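Local atomic coordinates of NAD dependent epimerase/dehydratase family (uncultured archaeon MedDCM-OCT-S05-C57, PDB entry 5Y1F), a protein that binds NAD+ and probably acts as a monomeric L-threonine dehydrogenase, oxidising the hydroxyl group on the side chain of its amino acid substrate. Residues G97-E102 with P281-D286; T118-N123 with D168-E173; E203-A208 with S313-E318; D245-N248 with N252-L255. All coordinates share one frame; numbering follows the deposited sequence.

The four contacts are spread over an extended short-chain dehydrogenase that binds NAD. Contact 1 joins helix 94-99 of the Rossmann part to segment 281-286, and contact 3 lies close by, nearest atoms about 5 Å apart. The side chain of Y283 in contact 1 is about 12 Å from bound NAD; the side chain of M315 in contact 3 is about 11 Å from bound NAD. Contact 2 is remote, its centre 40 Å from that of contact 3, where helix 101-122 meets helix 155-174. Segment 97-102 runs into the start of helix 101-122, whose far end carries contact 2. Contact 4 neighbours contact 2, with centres 17 Å apart and D168 beside N252; its Y253 side chain is about 12 Å from NAD.

Contact 1 of 4, residues G97-E102 with P281-D286; sequences GEKNPE and PDYRQD
K99 lays the end of its side chain over one face of the Y283 ring. CE sits almost above the middle, 3.5 Å from the ring centroid and only 8° off the ring normal, so this methylene makes a CH-pi contact. The bend at chi2 (-65°) brings the far end of the K99 chain across the tyrosine. Its NZ goes on over the same face, 4.2 Å from the Y283 centroid, in cation-pi geometry. The opposite face of the ring is backed by R284 CG, toward the rim, and the ring is thus sandwiched between two aliphatic pieces of basic side chains. R284 itself is pinned by D282: its NE and NH1 take the carboxylate side-on, with NH1 to D282 OD1 at 2.8 Å, while the backbone N of R284 binds D282 OD2 in a capping bond 3.0 Å long. Beyond the segments, R284 makes a cation-pi contact with F217, and both Y283 and R284 rest on A95. The K99-Y283 part of the link between helix 94-99 and segment 281-286 is dispersion plus the attraction of an ammonium group to pi electrons, and, with K99 exposed, it probably leaves the lysine charge partly accessible to water.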
# COMPACT_ATOMS: atom_id res chain seq x y z
N GLY A 97 11.53 -1.04 8.71
CA GLY A 97 12.25 0.18 8.73
C GLY A 97 12.68 0.56 10.13
O GLY A 97 13.74 1.18 10.30
N GLU A 98 11.91 0.17 11.16
CA GLU A 98 12.37 0.41 12.53
C GLU A 98 13.58 -0.47 12.82
O GLU A 98 14.47 -0.06 13.55
CB GLU A 98 11.26 0.16 13.53
CG GLU A 98 10.20 1.24 13.58
CD GLU A 98 10.76 2.63 13.78
OE1 GLU A 98 11.04 3.02 14.93
OE2 GLU A 98 10.88 3.40 12.83
N LYS A 99 13.58 -1.68 12.33
CA LYS A 99 14.68 -2.62 12.51
C LYS A 99 15.92 -2.15 11.72
O LYS A 99 17.07 -2.34 12.21
CB LYS A 99 14.25 -4.03 12.15
CG LYS A 99 13.26 -4.65 13.15
CD LYS A 99 13.85 -4.87 14.54
CE LYS A 99 12.83 -5.51 15.46
NZ LYS A 99 13.34 -5.70 16.83
N ASN A 100 15.73 -1.56 10.55
CA ASN A 100 16.83 -1.20 9.65
C ASN A 100 16.61 0.20 9.05
O ASN A 100 16.21 0.34 7.88
CB ASN A 100 16.98 -2.24 8.54
CG ASN A 100 17.70 -3.49 9.00
OD1 ASN A 100 18.86 -3.43 9.41
ND2 ASN A 100 17.05 -4.64 8.85
N PRO A 101 16.86 1.24 9.85
CA PRO A 101 16.51 2.59 9.39
C PRO A 101 17.26 3.00 8.13
O PRO A 101 16.70 3.67 7.29
CB PRO A 101 16.87 3.50 10.58
CG PRO A 101 16.78 2.59 11.77
CD PRO A 101 17.16 1.22 11.30
N GLU A 102 18.53 2.62 7.99
CA GLU A 102 19.31 3.07 6.87
C GLU A 102 18.80 2.46 5.57
O GLU A 102 18.71 3.17 4.56
CB GLU A 102 20.78 2.68 7.07
CG GLU A 102 21.48 3.45 8.18
CD GLU A 102 21.38 4.96 8.05
OE1 GLU A 102 20.66 5.59 8.87
OE2 GLU A 102 22.04 5.53 7.16
N PRO A 281 1.97 -8.64 22.68
CA PRO A 281 2.51 -7.51 21.90
C PRO A 281 4.00 -7.55 21.76
O PRO A 281 4.72 -8.03 22.66
CB PRO A 281 2.05 -6.29 22.67
CG PRO A 281 0.84 -6.77 23.41
CD PRO A 281 1.18 -8.16 23.82
N ASP A 282 4.49 -7.01 20.65
CA ASP A 282 5.94 -6.83 20.45
C ASP A 282 6.24 -5.40 19.98
O ASP A 282 5.42 -4.52 20.13
CB ASP A 282 6.55 -7.94 19.59
CG ASP A 282 6.16 -7.90 18.12
OD1 ASP A 282 6.47 -8.91 17.46
OD2 ASP A 282 5.65 -6.90 17.58
N TYR A 283 7.44 -5.18 19.44
CA TYR A 283 7.88 -3.86 19.05
C TYR A 283 6.90 -3.18 18.07
O TYR A 283 6.85 -1.95 17.99
CB TYR A 283 9.29 -3.89 18.43
CG TYR A 283 9.35 -4.51 17.03
CD1 TYR A 283 9.45 -3.69 15.91
CD2 TYR A 283 9.29 -5.86 16.84
CE1 TYR A 283 9.52 -4.23 14.64
CE2 TYR A 283 9.27 -6.40 15.56
CZ TYR A 283 9.38 -5.57 14.46
OH TYR A 283 9.39 -6.13 13.16
N ARG A 284 6.13 -3.95 17.33
CA ARG A 284 5.21 -3.36 16.39
C ARG A 284 4.11 -2.56 17.07
O ARG A 284 3.54 -1.66 16.46
CB ARG A 284 4.69 -4.40 15.43
CG ARG A 284 5.80 -4.89 14.49
CD ARG A 284 5.49 -6.13 13.69
NE ARG A 284 5.56 -7.30 14.53
CZ ARG A 284 5.38 -8.54 14.10
NH1 ARG A 284 5.47 -9.52 14.97
NH2 ARG A 284 5.16 -8.78 12.84
N GLN A 285 3.81 -2.91 18.32
CA GLN A 285 2.88 -2.09 19.11
C GLN A 285 3.29 -0.66 19.20
O GLN A 285 2.46 0.26 19.17
CB GLN A 285 2.77 -2.63 20.54
CG GLN A 285 1.67 -1.97 21.37
CD GLN A 285 0.33 -2.37 20.92
OE1 GLN A 285 -0.51 -1.59 20.44
NE2 GLN A 285 0.12 -3.62 20.99
N ASP A 286 4.59 -0.45 19.40
CA ASP A 286 5.12 0.90 19.57
C ASP A 286 4.96 1.73 18.30
O ASP A 286 4.94 2.96 18.35
CB ASP A 286 6.58 0.87 20.05
CG ASP A 286 6.76 0.12 21.37
OD1 ASP A 286 5.91 0.25 22.27
OD2 ASP A 286 7.77 -0.60 21.50

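Contact 2 of 4, residues T118-N123 with D168-E173; sequences TAKKYN and DTYFKE
K120 and Y170 meet with their side chains crossing at about a right angle, the lysine passing along the edge of the ring. CG of K120 stands anti to the backbone N (chi1 175°), sending the chain off its helix toward helix 155-174, and bends at chi3 and chi4 then turn the amine back onto the phenol oxygen. On the way, K120 CD runs 4.0 Å from Y170 CE1, and CB of the same lysine is 4.1 Å from that carbon. The amine ends near the plane of the ring, where NZ of K120 donates to Y170 OH over 2.9 Å. This describes one of two deposited conformers of K120, so the bond may not be kept all the time. The lysine lies at the surface while the tyrosine is buried, which makes Y170 the more enclosed partner: its ring also packs against L116 and K117 and meets H174 edge-to-face. A leucine in place of Y170 would probably leave the K120 amine without its phenol acceptor and open a gap between the two helices beside L116. The backbones stay well apart, with K120 CA and Y170 CA 8.0 Å from each other. The two helices belong to successive beta-alpha-beta crossovers of the Rossmann fold: helix 101-122 leads into strand 125-131, helix 155-174 into strand 178-187, and these strands pair in parallel. On the far flank of helix 101-122, T118 packs on helix 71-80, and K121 forms a salt bridge there with E75.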
# COMPACT_ATOMS: atom_id res chain seq x y z
N THR A 118 13.48 9.74 -13.52
CA THR A 118 13.20 9.04 -14.77
C THR A 118 11.91 9.52 -15.42
O THR A 118 11.83 9.71 -16.63
CB THR A 118 13.21 7.53 -14.51
OG1 THR A 118 14.44 7.15 -13.95
CG2 THR A 118 12.95 6.74 -15.76
N ALA A 119 10.87 9.77 -14.60
CA ALA A 119 9.62 10.27 -15.10
C ALA A 119 9.80 11.61 -15.78
O ALA A 119 9.13 11.88 -16.75
CB ALA A 119 8.58 10.38 -13.99
N LYS A 120 10.64 12.45 -15.21
CA LYS A 120 10.93 13.76 -15.81
C LYS A 120 11.65 13.60 -17.15
O LYS A 120 11.29 14.26 -18.12
CB LYS A 120 11.72 14.59 -14.80
CG LYS A 120 12.24 15.97 -15.24
CD LYS A 120 13.06 16.64 -14.11
CE LYS A 120 14.38 15.91 -13.82
NZ LYS A 120 14.84 15.66 -12.38
N LYS A 121 12.58 12.67 -17.24
CA LYS A 121 13.31 12.43 -18.50
C LYS A 121 12.41 11.91 -19.57
O LYS A 121 12.61 12.27 -20.77
CB LYS A 121 14.40 11.39 -18.31
CG LYS A 121 15.59 11.86 -17.49
CD LYS A 121 16.69 10.81 -17.55
CE LYS A 121 17.92 11.24 -16.82
NZ LYS A 121 19.08 10.39 -17.20
N TYR A 122 11.47 11.01 -19.24
CA TYR A 122 10.68 10.29 -20.23
C TYR A 122 9.22 10.70 -20.25
O TYR A 122 8.41 10.09 -20.93
CB TYR A 122 10.79 8.80 -19.98
CG TYR A 122 12.18 8.32 -20.24
CD1 TYR A 122 12.64 8.11 -21.53
CD2 TYR A 122 13.08 8.14 -19.22
CE1 TYR A 122 13.94 7.79 -21.77
CE2 TYR A 122 14.36 7.71 -19.45
CZ TYR A 122 14.80 7.60 -20.73
OH TYR A 122 16.08 7.15 -20.99
N ASN A 123 8.88 11.80 -19.59
CA ASN A 123 7.54 12.34 -19.58
C ASN A 123 6.48 11.32 -19.14
O ASN A 123 5.46 11.12 -19.81
CB ASN A 123 7.20 12.89 -20.98
CG ASN A 123 5.94 13.69 -20.98
OD1 ASN A 123 5.58 14.33 -19.99
ND2 ASN A 123 5.21 13.63 -22.10
N ASP A 168 5.24 16.10 -4.81
CA ASP A 168 4.53 17.34 -5.08
C ASP A 168 5.43 18.41 -5.68
O ASP A 168 4.98 19.19 -6.51
CB ASP A 168 3.75 17.79 -3.85
CG ASP A 168 2.49 16.96 -3.61
OD1 ASP A 168 2.00 16.21 -4.48
OD2 ASP A 168 1.92 17.07 -2.49
N THR A 169 6.71 18.41 -5.34
CA THR A 169 7.69 19.25 -6.03
C THR A 169 7.80 18.88 -7.49
O THR A 169 7.83 19.75 -8.37
CB THR A 169 9.05 19.14 -5.38
OG1 THR A 169 8.96 19.62 -4.04
CG2 THR A 169 10.11 19.94 -6.15
N TYR A 170 7.82 17.60 -7.82
CA TYR A 170 7.88 17.22 -9.22
C TYR A 170 6.65 17.62 -9.95
O TYR A 170 6.71 17.96 -11.14
CB TYR A 170 8.19 15.73 -9.36
CG TYR A 170 9.71 15.46 -9.42
CD1 TYR A 170 10.35 15.16 -10.66
CD2 TYR A 170 10.51 15.64 -8.33
CE1 TYR A 170 11.71 15.01 -10.73
CE2 TYR A 170 11.89 15.53 -8.44
CZ TYR A 170 12.46 15.13 -9.64
OH TYR A 170 13.84 14.96 -9.74
N PHE A 171 5.48 17.57 -9.31
CA PHE A 171 4.30 18.03 -9.93
C PHE A 171 4.36 19.55 -10.18
O PHE A 171 4.13 20.01 -11.32
CB PHE A 171 3.04 17.67 -9.10
CG PHE A 171 1.79 18.29 -9.63
CD1 PHE A 171 1.28 17.90 -10.82
CD2 PHE A 171 1.17 19.32 -8.97
CE1 PHE A 171 0.20 18.52 -11.38
CE2 PHE A 171 0.06 19.92 -9.52
CZ PHE A 171 -0.43 19.51 -10.70
N LYS A 172 4.62 20.34 -9.14
CA LYS A 172 4.55 21.79 -9.30
C LYS A 172 5.68 22.34 -10.13
O LYS A 172 5.47 23.27 -10.93
CB LYS A 172 4.60 22.47 -7.93
CG LYS A 172 3.40 22.19 -7.08
CD LYS A 172 3.51 22.92 -5.75
CE LYS A 172 2.36 23.88 -5.54
NZ LYS A 172 1.99 23.85 -4.11
N GLU A 173 6.90 21.91 -9.87
CA GLU A 173 8.08 22.51 -10.50
C GLU A 173 8.36 21.85 -11.83
O GLU A 173 8.87 22.50 -12.75
CB GLU A 173 9.30 22.37 -9.61
CG GLU A 173 9.22 23.15 -8.34
CD GLU A 173 10.50 23.14 -7.53
OE1 GLU A 173 11.54 22.57 -7.96
OE2 GLU A 173 10.38 23.69 -6.39

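Contact 3 of 4, residues E203-A208 with S313-E318; sequences EMYFDA and SKMTEE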
# COMPACT_ATOMS: atom_id res chain seq x y z
N GLU A 203 -2.72 -11.93 9.34
CA GLU A 203 -2.29 -13.15 10.06
C GLU A 203 -3.39 -13.77 10.86
O GLU A 203 -3.51 -15.01 10.93
CB GLU A 203 -1.10 -12.87 10.96
CG GLU A 203 0.17 -12.46 10.25
CD GLU A 203 1.34 -12.14 11.18
OE1 GLU A 203 2.41 -11.81 10.62
OE2 GLU A 203 1.15 -12.20 12.41
N MET A 204 -4.27 -12.97 11.41
CA MET A 204 -5.33 -13.49 12.25
C MET A 204 -6.20 -14.36 11.35
O MET A 204 -6.64 -15.45 11.76
CB MET A 204 -6.15 -12.35 12.88
CG MET A 204 -7.02 -12.84 13.97
SD MET A 204 -8.05 -11.54 14.71
CE MET A 204 -6.83 -10.70 15.74
N TYR A 205 -6.56 -13.87 10.14
CA TYR A 205 -7.34 -14.70 9.25
C TYR A 205 -6.62 -16.00 8.88
O TYR A 205 -7.23 -17.08 8.90
CB TYR A 205 -7.66 -13.92 7.96
CG TYR A 205 -8.73 -12.88 8.04
CD1 TYR A 205 -10.06 -13.24 8.10
CD2 TYR A 205 -8.42 -11.52 8.05
CE1 TYR A 205 -11.09 -12.28 8.04
CE2 TYR A 205 -9.42 -10.57 8.09
CZ TYR A 205 -10.75 -10.95 8.02
OH TYR A 205 -11.73 -10.00 8.02
N PHE A 206 -5.38 -15.87 8.43
CA PHE A 206 -4.64 -17.05 8.00
C PHE A 206 -4.56 -18.10 9.10
O PHE A 206 -4.83 -19.29 8.87
CB PHE A 206 -3.22 -16.69 7.56
CG PHE A 206 -3.08 -16.24 6.11
CD1 PHE A 206 -3.54 -15.02 5.66
CD2 PHE A 206 -2.41 -17.04 5.20
CE1 PHE A 206 -3.34 -14.61 4.34
CE2 PHE A 206 -2.16 -16.60 3.91
CZ PHE A 206 -2.64 -15.39 3.46
N ASP A 207 -4.16 -17.69 10.29
CA ASP A 207 -3.95 -18.63 11.39
C ASP A 207 -5.25 -19.14 11.96
O ASP A 207 -5.35 -20.36 12.31
CB ASP A 207 -3.09 -17.99 12.46
CG ASP A 207 -1.63 -17.93 12.11
OD1 ASP A 207 -1.21 -18.20 10.95
OD2 ASP A 207 -0.84 -17.60 13.01
N ALA A 208 -6.29 -18.34 12.01
CA ALA A 208 -7.59 -18.84 12.38
C ALA A 208 -8.01 -20.01 11.53
O ALA A 208 -8.42 -21.05 12.07
CB ALA A 208 -8.64 -17.77 12.35
N SER A 313 -17.72 -7.44 7.39
CA SER A 313 -18.46 -8.67 7.10
C SER A 313 -18.12 -9.21 5.70
O SER A 313 -17.79 -10.39 5.55
CB SER A 313 -19.96 -8.37 7.14
OG SER A 313 -20.40 -8.14 8.45
N LYS A 314 -18.20 -8.34 4.71
CA LYS A 314 -17.94 -8.74 3.35
C LYS A 314 -16.48 -9.13 3.16
O LYS A 314 -16.19 -10.07 2.45
CB LYS A 314 -18.33 -7.67 2.37
CG LYS A 314 -19.85 -7.47 2.23
CD LYS A 314 -20.17 -6.51 1.10
CE LYS A 314 -21.67 -6.39 0.86
NZ LYS A 314 -22.22 -7.64 0.25
N MET A 315 -15.57 -8.38 3.75
CA MET A 315 -14.17 -8.74 3.66
C MET A 315 -13.97 -10.11 4.31
O MET A 315 -13.25 -10.94 3.82
CB MET A 315 -13.35 -7.70 4.43
CG MET A 315 -11.90 -8.19 4.70
SD MET A 315 -10.85 -6.88 5.33
CE MET A 315 -11.58 -6.73 6.99
N THR A 316 -14.54 -10.29 5.48
CA THR A 316 -14.38 -11.57 6.21
C THR A 316 -14.84 -12.80 5.37
O THR A 316 -14.20 -13.78 5.35
CB THR A 316 -15.08 -11.49 7.58
OG1 THR A 316 -14.39 -10.54 8.39
CG2 THR A 316 -15.03 -12.80 8.28
N GLU A 317 -15.96 -12.65 4.70
CA GLU A 317 -16.46 -13.72 3.84
C GLU A 317 -15.43 -14.04 2.74
O GLU A 317 -15.17 -15.17 2.48
CB GLU A 317 -17.79 -13.28 3.25
CG GLU A 317 -18.93 -13.41 4.22
CD GLU A 317 -19.41 -14.84 4.42
OE1 GLU A 317 -18.90 -15.78 3.80
OE2 GLU A 317 -20.28 -15.02 5.23
N GLU A 318 -14.87 -13.02 2.11
CA GLU A 318 -13.90 -13.28 1.02
C GLU A 318 -12.68 -13.98 1.58
O GLU A 318 -12.11 -14.90 1.00
CB GLU A 318 -13.48 -11.98 0.35
CG GLU A 318 -14.47 -11.41 -0.63
CD GLU A 318 -14.49 -12.12 -1.98
OE1 GLU A 318 -13.79 -13.16 -2.17
OE2 GLU A 318 -15.31 -11.67 -2.82
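Two helices of the smaller domain, 199-211 and 312-326, are joined here through a buried tyrosine hydroxyl. Y205 points its ring across the gap, and its OH donates to T316 OG1 over 2.7 Å, the threonine oxygen lying in the plane of the ring at its edge. T316 carries OG1 beside its own backbone N (chi1 -66°), a setting that also lets the hydroxyl bond to the carbonyl of I312 one turn back. The tyrosine, the threonine and that carbonyl thus form a short relay in which T316 OG1 both accepts and donates. M315 comes in from the neighbouring position: its chain, bent at chi3, brings CE to 3.4 Å from Y205 OH, near the ring plane, so a methyl group lies beside the polar pair. Around them L265 and I269 of helix 262-270, with M319 and L323, pack on the Y205 side chain. A phenylalanine at Y205 would probably keep much of this apolar packing but leave T316 OG1 without its donor. The arrangement is helix-to-helix packing around a buried tyrosine-threonine hydrogen bond, within the C-terminal domain that accompanies the Rossmann domain in extended short-chain dehydrogenases.

Contact 4 of 4, residues D245-N248 with N252-L255; sequences DSLN and NYNL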
# COMPACT_ATOMS: atom_id res chain seq x y z
N ASP A 245 -7.41 17.88 -13.87
CA ASP A 245 -7.96 19.13 -13.37
C ASP A 245 -8.94 18.97 -12.23
O ASP A 245 -9.20 19.95 -11.50
CB ASP A 245 -8.55 20.00 -14.49
CG ASP A 245 -9.92 19.56 -14.92
OD1 ASP A 245 -10.76 20.45 -15.23
OD2 ASP A 245 -10.19 18.34 -14.95
N SER A 246 -9.46 17.76 -12.04
CA SER A 246 -10.39 17.53 -10.93
C SER A 246 -9.68 17.32 -9.58
O SER A 246 -10.31 17.34 -8.53
CB SER A 246 -11.30 16.34 -11.21
OG SER A 246 -12.25 16.64 -12.22
N LEU A 247 -8.37 17.14 -9.61
CA LEU A 247 -7.62 16.82 -8.37
C LEU A 247 -7.14 18.04 -7.65
O LEU A 247 -6.40 18.86 -8.17
CB LEU A 247 -6.43 15.92 -8.72
CG LEU A 247 -6.77 14.63 -9.47
CD1 LEU A 247 -5.50 13.83 -9.75
CD2 LEU A 247 -7.80 13.79 -8.73
N ASN A 248 -7.53 18.15 -6.39
CA ASN A 248 -7.00 19.17 -5.52
C ASN A 248 -5.77 18.75 -4.72
O ASN A 248 -5.14 19.58 -4.07
CB ASN A 248 -8.09 19.70 -4.62
CG ASN A 248 -9.14 20.46 -5.39
OD1 ASN A 248 -8.81 21.46 -6.04
ND2 ASN A 248 -10.36 19.94 -5.45
N ASN A 252 -0.85 12.50 -2.12
CA ASN A 252 -1.13 12.21 -0.74
C ASN A 252 -2.59 12.22 -0.31
O ASN A 252 -2.89 12.58 0.81
CB ASN A 252 -0.35 13.18 0.13
CG ASN A 252 -0.72 14.61 -0.09
OD1 ASN A 252 -1.58 14.95 -0.93
ND2 ASN A 252 0.02 15.51 0.61
N TYR A 253 -3.48 11.69 -1.12
CA TYR A 253 -4.87 11.57 -0.67
C TYR A 253 -5.03 10.71 0.54
O TYR A 253 -4.71 9.52 0.50
CB TYR A 253 -5.75 11.02 -1.77
CG TYR A 253 -6.24 12.07 -2.77
CD1 TYR A 253 -7.36 12.87 -2.48
CD2 TYR A 253 -5.60 12.28 -3.98
CE1 TYR A 253 -7.79 13.85 -3.33
CE2 TYR A 253 -6.09 13.22 -4.86
CZ TYR A 253 -7.12 14.04 -4.51
OH TYR A 253 -7.58 15.01 -5.43
N ASN A 254 -5.71 11.23 1.58
CA ASN A 254 -6.26 10.36 2.60
C ASN A 254 -7.26 9.41 1.99
O ASN A 254 -7.96 9.76 1.03
CB ASN A 254 -6.99 11.19 3.66
CG ASN A 254 -6.09 11.81 4.69
OD1 ASN A 254 -4.84 11.74 4.62
ND2 ASN A 254 -6.70 12.49 5.67
N LEU A 255 -7.39 8.22 2.54
CA LEU A 255 -8.28 7.19 2.01
C LEU A 255 -8.74 6.31 3.14
O LEU A 255 -7.92 5.79 3.91
CB LEU A 255 -7.58 6.36 0.94
CG LEU A 255 -8.57 5.63 0.02
CD1 LEU A 255 -9.14 6.57 -1.03
CD2 LEU A 255 -7.94 4.39 -0.62
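The hydroxyl of Y253 comes up against the backbone and side chain of L247. Its OH lies 3.5 Å from L247 CA and, at the same distance, from the L247 CD2 methyl, so the oxygen sits between the main chain and the branch. Y253 and L247 run about perpendicular to each other, and the methyl approaches the ring obliquely: L247 CD2 is 4.3 Å from Y253 CE2. With chi1 of L247 at -56° and CD1 extended (chi2 -180°), the CD2 methyl is the branch that faces the tyrosine. The next residue, N248, brings its backbone N to 3.3 Å from Y253 OH. What fixes the hydroxyl comes from just outside. Y253 OH is hydrogen-bonded to D303 OD2 and accepts from the backbone N of Y249, and the same D303 oxygen takes the backbone N of N248. One carboxylate oxygen therefore holds both the tyrosine tip and the loop it touches, so the polar end of buried Y253 and the backbone of the loop share one acceptor. Further out, W304 of helix 298-304 meets the Y253 ring edge-to-face and also touches L247, while L239 of helix 229-241 touches both residues. The backbone of Y253 is bonded to G180 and R182 of strand 178-187. The tyrosine thus folds back on the loop that follows helix 229-241, tying it to short strand 253-254, which joins the large sheet of the extended short-chain dehydrogenase fold in parallel beside strand 178-187.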